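Deoxyribose-phosphate aldolase (Toxoplasma gondii, PDB 4EIV) is an enzyme of the deoxyribose-phosphate aldolase family, folded as a closed barrel of eight parallel strands ringed by helices, and present here as a two-chain assembly. Local coordinates at residues D115-I121 with K151-L157; S203-R207 with F255-P259. One frame throughout, in Å; residues are numbered along the deposited sequence.

Contact 1: residues D115-I121 with K151-L157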
loop_
_atom_site.group_PDB
_atom_site.type_symbol
_atom_site.label_atom_id
_atom_site.label_comp_id
_atom_site.label_asym_id
_atom_site.label_seq_id
_atom_site.Cartn_x
_atom_site.Cartn_y
_atom_site.Cartn_z
ATOM N N ASP A 115 -22.846 -1.875 3.688
ATOM C CA ASP A 115 -21.765 -2.776 3.324
ATOM C C ASP A 115 -21.017 -3.326 4.526
ATOM O O ASP A 115 -20.432 -4.405 4.462
ATOM C CB ASP A 115 -20.764 -2.031 2.443
ATOM C CG ASP A 115 -21.398 -1.478 1.200
ATOM O OD1 ASP A 115 -21.691 -2.272 0.282
ATOM O OD2 ASP A 115 -21.631 -0.262 1.152
ATOM N N GLU A 116 -20.999 -2.562 5.612
ATOM C CA GLU A 116 -20.300 -2.963 6.841
ATOM C C GLU A 116 -21.118 -2.507 8.030
ATOM O O GLU A 116 -21.996 -1.655 7.905
ATOM C CB GLU A 116 -18.896 -2.346 6.943
ATOM C CG GLU A 116 -17.969 -2.643 5.780
ATOM C CD GLU A 116 -16.523 -2.244 6.037
ATOM O OE1 GLU A 116 -16.120 -2.101 7.217
ATOM O OE2 GLU A 116 -15.774 -2.100 5.048
ATOM N N ILE A 117 -20.817 -3.091 9.183
ATOM C CA ILE A 117 -21.471 -2.752 10.437
ATOM C C ILE A 117 -20.401 -2.333 11.452
ATOM O O ILE A 117 -19.366 -2.979 11.553
ATOM C CB ILE A 117 -22.270 -3.951 11.003
ATOM C CG1 ILE A 117 -23.424 -4.334 10.074
ATOM C CG2 ILE A 117 -22.816 -3.642 12.409
ATOM C CD1 ILE A 117 -24.439 -3.206 9.798
ATOM N N GLU A 118 -20.665 -1.249 12.171
ATOM C CA GLU A 118 -19.769 -0.745 13.223
ATOM C C GLU A 118 -20.536 -0.778 14.541
ATOM O O GLU A 118 -21.413 0.058 14.776
ATOM C CB GLU A 118 -19.275 0.641 12.844
ATOM C CG GLU A 118 -18.449 0.570 11.540
ATOM C CD GLU A 118 -17.928 1.894 11.009
ATOM O OE1 GLU A 118 -16.935 1.842 10.255
ATOM O OE2 GLU A 118 -18.486 2.973 11.305
ATOM N N CYS A 119 -20.176 -1.730 15.412
ATOM C CA CYS A 119 -20.932 -1.999 16.627
ATOM C C CYS A 119 -20.227 -1.480 17.887
ATOM O O CYS A 119 -19.150 -1.951 18.231
ATOM C CB CYS A 119 -21.152 -3.507 16.716
ATOM S SG CYS A 119 -22.102 -4.029 18.168
ATOM N N LEU A 120 -20.878 -0.578 18.602
ATOM C CA LEU A 120 -20.341 -0.073 19.855
ATOM C C LEU A 120 -20.640 -1.078 20.963
ATOM O O LEU A 120 -21.720 -1.640 21.010
ATOM C CB LEU A 120 -20.939 1.296 20.168
ATOM C CG LEU A 120 -20.494 2.074 21.407
ATOM C CD1 LEU A 120 -18.971 2.329 21.382
ATOM C CD2 LEU A 120 -21.247 3.380 21.540
ATOM N N ILE A 121 -19.662 -1.305 21.828
ATOM C CA ILE A 121 -19.838 -2.157 22.985
ATOM C C ILE A 121 -20.447 -1.395 24.167
ATOM O O ILE A 121 -20.419 -0.160 24.211
ATOM C CB ILE A 121 -18.488 -2.817 23.430
ATOM C CG1 ILE A 121 -17.477 -1.779 23.924
ATOM C CG2 ILE A 121 -17.908 -3.663 22.303
ATOM C CD1 ILE A 121 -16.275 -2.390 24.692
ATOM N N LYS A 151 -20.010 -10.192 5.630
ATOM C CA LYS A 151 -19.687 -8.762 5.628
ATOM C C LYS A 151 -18.846 -8.394 6.837
ATOM O O LYS A 151 -18.743 -9.149 7.790
ATOM C CB LYS A 151 -20.944 -7.911 5.519
ATOM C CG LYS A 151 -21.572 -8.030 4.131
ATOM C CD LYS A 151 -22.806 -7.179 3.986
ATOM C CE LYS A 151 -23.280 -7.114 2.543
ATOM N NZ LYS A 151 -24.460 -6.231 2.424
ATOM N N THR A 152 -18.211 -7.234 6.775
ATOM C CA THR A 152 -17.298 -6.815 7.813
ATOM C C THR A 152 -18.005 -6.228 9.021
ATOM O O THR A 152 -18.838 -5.310 8.899
ATOM C CB THR A 152 -16.329 -5.750 7.252
ATOM O OG1 THR A 152 -15.567 -6.310 6.168
ATOM C CG2 THR A 152 -15.369 -5.221 8.312
ATOM N N LEU A 153 -17.647 -6.762 10.187
ATOM C CA LEU A 153 -18.111 -6.256 11.486
ATOM C C LEU A 153 -16.940 -5.595 12.213
ATOM O O LEU A 153 -15.955 -6.275 12.579
ATOM C CB LEU A 153 -18.660 -7.368 12.385
ATOM C CG LEU A 153 -19.109 -6.968 13.799
ATOM C CD1 LEU A 153 -20.161 -5.903 13.768
ATOM C CD2 LEU A 153 -19.590 -8.208 14.560
ATOM N N LYS A 154 -17.010 -4.283 12.382
ATOM C CA LYS A 154 -16.058 -3.546 13.181
ATOM C C LYS A 154 -16.647 -3.409 14.583
ATOM O O LYS A 154 -17.852 -3.153 14.723
ATOM C CB LYS A 154 -15.818 -2.168 12.621
ATOM C CG LYS A 154 -15.467 -2.102 11.134
ATOM C CD LYS A 154 -14.664 -0.851 10.913
ATOM C CE LYS A 154 -14.314 -0.527 9.475
ATOM N NZ LYS A 154 -15.502 -0.007 8.725
ATOM N N VAL A 155 -15.837 -3.642 15.612
ATOM C CA VAL A 155 -16.290 -3.477 16.994
ATOM C C VAL A 155 -15.580 -2.246 17.573
ATOM O O VAL A 155 -14.344 -2.157 17.574
ATOM C CB VAL A 155 -16.046 -4.729 17.816
ATOM C CG1 VAL A 155 -16.528 -4.568 19.243
ATOM C CG2 VAL A 155 -16.771 -5.906 17.180
ATOM N N VAL A 156 -16.381 -1.302 18.060
ATOM C CA VAL A 156 -15.936 -0.026 18.569
ATOM C C VAL A 156 -15.750 -0.208 20.066
ATOM O O VAL A 156 -16.708 -0.454 20.803
ATOM C CB VAL A 156 -16.945 1.072 18.206
ATOM C CG1 VAL A 156 -16.421 2.378 18.575
ATOM C CG2 VAL A 156 -17.311 1.042 16.737
ATOM N N LEU A 157 -14.517 0.000 20.530
ATOM C CA LEU A 157 -14.145 -0.335 21.898
ATOM C C LEU A 157 -14.339 0.765 22.940
ATOM O O LEU A 157 -14.295 0.480 24.147
ATOM C CB LEU A 157 -12.675 -0.770 21.923
ATOM C CG LEU A 157 -12.307 -1.983 21.082
ATOM C CD1 LEU A 157 -10.787 -2.250 21.198
ATOM C CD2 LEU A 157 -13.106 -3.222 21.464
HETATM O O HOH W 1 -18.200 -5.921 4.202
HETATM O O HOH W 2 -13.663 -4.643 4.786
#
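Lys154 reaches between Glu116 and Glu118, and its NZ forms salt bridges to Glu116 OE1 at 2.7 Å and to Glu118 OE1 at 2.8 Å, both glutamates taken in one of two modelled conformers. The lysine runs beside Glu118 until a bend at its last torsion (chi4 75°) swings the ammonium group between the carboxylates. It meets Glu116 OE1 from above the carboxylate plane, but takes the anti lone pair of Glu118 OE1. Thr152 lies alongside Glu116, its CG2 3.4 Å from OE1. A second shell holds these charges: Glu31 also binds Lys154, Lys85 and Arg268 grip the other oxygen of Glu116, and Ser61 and Lys235 hold Glu118. Beneath them the backbones pair in parallel; Cys119 uses both polar backbone atoms, N donating to Lys154 O (2.8 Å) and O accepting from Val156 N (2.8 Å). Where strand 116-120 begins, water 1 bridges Asp115 O and Thr152 N. The opposite face, with Ile117, Cys119, Leu153 and Val155, is apolar: Leu153 CD1 packs on Ile117 CG2 (3.7 Å). Just past the strand end Ile121 CG2 presses tightly on Val155 CG1 (3.5 Å), and helices 130-148 and 165-178 lie against this side. Buried charged side chains toward the interior and an apolar, helix-covered outer face on adjacent parallel strands are the pattern of a TIM barrel.

Contact 2: residues S203-R207 with F255-P259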
loop_
_atom_site.group_PDB
_atom_site.type_symbol
_atom_site.label_atom_id
_atom_site.label_comp_id
_atom_site.label_asym_id
_atom_site.label_seq_id
_atom_site.Cartn_x
_atom_site.Cartn_y
_atom_site.Cartn_z
ATOM N N SER A 203 -2.912 -2.919 19.121
ATOM C CA SER A 203 -1.963 -3.628 18.276
ATOM C C SER A 203 -1.394 -4.851 18.963
ATOM O O SER A 203 -1.298 -5.906 18.344
ATOM C CB SER A 203 -0.837 -2.696 17.844
ATOM O OG SER A 203 -1.326 -1.657 17.006
ATOM N N ILE A 204 -1.054 -4.727 20.243
ATOM C CA ILE A 204 -0.541 -5.876 20.997
ATOM C C ILE A 204 -1.608 -6.964 21.082
ATOM O O ILE A 204 -1.341 -8.154 20.867
ATOM C CB ILE A 204 -0.148 -5.478 22.416
ATOM C CG1 ILE A 204 1.081 -4.577 22.376
ATOM C CG2 ILE A 204 0.152 -6.715 23.271
ATOM C CD1 ILE A 204 1.362 -3.929 23.718
ATOM N N ALA A 205 -2.835 -6.565 21.408
ATOM C CA ALA A 205 -3.926 -7.521 21.520
ATOM C C ALA A 205 -4.135 -8.300 20.232
ATOM O O ALA A 205 -4.296 -9.531 20.235
ATOM C CB ALA A 205 -5.220 -6.818 21.928
ATOM N N LEU A 206 -4.146 -7.591 19.115
ATOM C CA LEU A 206 -4.334 -8.248 17.835
ATOM C C LEU A 206 -3.159 -9.169 17.488
ATOM O O LEU A 206 -3.370 -10.279 17.005
ATOM C CB LEU A 206 -4.553 -7.214 16.751
ATOM C CG LEU A 206 -4.786 -7.769 15.361
ATOM C CD1 LEU A 206 -5.888 -8.812 15.336
ATOM C CD2 LEU A 206 -5.090 -6.619 14.440
ATOM N N ARG A 207 -1.930 -8.722 17.747
ATOM C CA ARG A 207 -0.730 -9.524 17.475
ATOM C C ARG A 207 -0.800 -10.837 18.236
ATOM O O ARG A 207 -0.584 -11.909 17.669
ATOM C CB ARG A 207 0.531 -8.745 17.885
ATOM C CG ARG A 207 1.851 -9.470 17.560
ATOM C CD ARG A 207 3.096 -8.597 17.790
ATOM N NE ARG A 207 2.916 -7.265 17.198
ATOM C CZ ARG A 207 2.746 -6.117 17.865
ATOM N NH1 ARG A 207 2.812 -6.054 19.194
ATOM N NH2 ARG A 207 2.550 -4.989 17.186
ATOM N N PHE A 255 5.795 1.103 12.157
ATOM C CA PHE A 255 6.800 0.693 13.127
ATOM C C PHE A 255 6.325 -0.499 13.959
ATOM O O PHE A 255 7.069 -1.457 14.149
ATOM C CB PHE A 255 7.196 1.876 14.022
ATOM C CG PHE A 255 8.358 1.584 14.919
ATOM C CD1 PHE A 255 9.642 1.506 14.398
ATOM C CD2 PHE A 255 8.170 1.361 16.275
ATOM C CE1 PHE A 255 10.728 1.226 15.219
ATOM C CE2 PHE A 255 9.259 1.077 17.111
ATOM C CZ PHE A 255 10.532 1.013 16.574
ATOM N N GLU A 256 5.095 -0.432 14.469
ATOM C CA GLU A 256 4.604 -1.495 15.344
ATOM C C GLU A 256 4.055 -2.712 14.621
ATOM O O GLU A 256 4.263 -3.829 15.075
ATOM C CB GLU A 256 3.532 -0.980 16.294
ATOM C CG GLU A 256 3.998 0.169 17.174
ATOM C CD GLU A 256 3.082 0.380 18.364
ATOM O OE1 GLU A 256 2.477 -0.614 18.822
ATOM O OE2 GLU A 256 3.000 1.523 18.860
ATOM N N ASN A 257 3.363 -2.488 13.508
ATOM C CA ASN A 257 2.674 -3.569 12.801
ATOM C C ASN A 257 3.210 -3.910 11.428
ATOM O O ASN A 257 2.724 -4.849 10.809
ATOM C CB ASN A 257 1.193 -3.198 12.727
ATOM C CG ASN A 257 0.586 -3.037 14.108
ATOM O OD1 ASN A 257 0.822 -3.889 14.980
ATOM N ND2 ASN A 257 -0.175 -1.954 14.330
ATOM N N GLY A 258 4.203 -3.168 10.960
ATOM C CA GLY A 258 4.834 -3.439 9.679
ATOM C C GLY A 258 4.251 -2.663 8.515
ATOM O O GLY A 258 3.085 -2.263 8.538
ATOM N N PRO A 259 5.045 -2.476 7.447
ATOM C CA PRO A 259 4.545 -1.753 6.290
ATOM C C PRO A 259 3.321 -2.380 5.642
ATOM O O PRO A 259 2.461 -1.665 5.107
ATOM C CB PRO A 259 5.757 -1.730 5.335
ATOM C CG PRO A 259 6.672 -2.765 5.832
ATOM C CD PRO A 259 6.452 -2.876 7.290
HETATM O O HOH W 3 -1.090 -5.838 15.603
HETATM O O HOH W 4 2.334 -6.416 14.763
#
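The side-chain amide of Asn257 faces Ser203 and Arg207 across two neighbouring helices in the outer layer of the TIM barrel, 196-210 and 243-257. Its ND2 donates to Ser203 OG at 2.9 Å in a nearly straight bond (175°), with the hydroxyl oxygen lying in the amide plane. Ser203 OG is also bonded to Val199 O, one turn back in its own helix, so the hydroxyl links the amide to the helix backbone. With ND2 directed at the serine, OD1 is turned toward Arg207.

The arginine arrives obliquely, its guanidinium plane tilted 30° from the amide plane. NH2 makes only a weak hydrogen bond to OD1, 3.0 Å long and bent, and stands equally close to Glu256 O. The side chain leaves its helix with CG opposite the backbone N, then folds at chi3 (-47°), which brings the guanidinium back over its own helix with Ser203 O above the centre of one face. That same carbonyl accepts the helical bond from Arg207 N.

Glu256 takes a smaller part. Its OE1 approaches Ser203 CB at 4.0 Å, but OE2 is held by Gln252, one turn earlier, and the carboxylate does not touch the guanidinium. Helix 243-257 ends at Asn257, and Gly258 departs from helical angles with a positive phi. Around this helix end the second subunit comes close: Tyr283 of that subunit packs on Phe255 and its Asn28 on Pro259.

Water fills out the polar contacts of OD1. Water 3 donates to it and to Ser203 O, bridging side chain and helix backbone. Water 4 lies at the edge of the guanidinium, in its plane, accepting from Arg207 NE at 2.6 Å and donating to Asn257 OD1 at 3.0 Å.

The two contacts belong to different layers of one barrel. Contact 1 joins adjacent strands of the wall, its centre about 7 Å from that of the chain; contact 2 joins outer helices, about 18 Å from the same point. Their centres lie about 20 Å apart and their nearest atoms about 7 Å, without touching. The chain still ties them together: strand 182-184, which borders 152-156, precedes helix 196-210, and between the segments of contact 2 the chain passes through strand 233-237, which also supplies a partner to the charged cluster of contact 1. One face of contact 1 lines the interior, whereas contact 2 lies at the periphery, where Phe255 and Pro259 meet the second subunit.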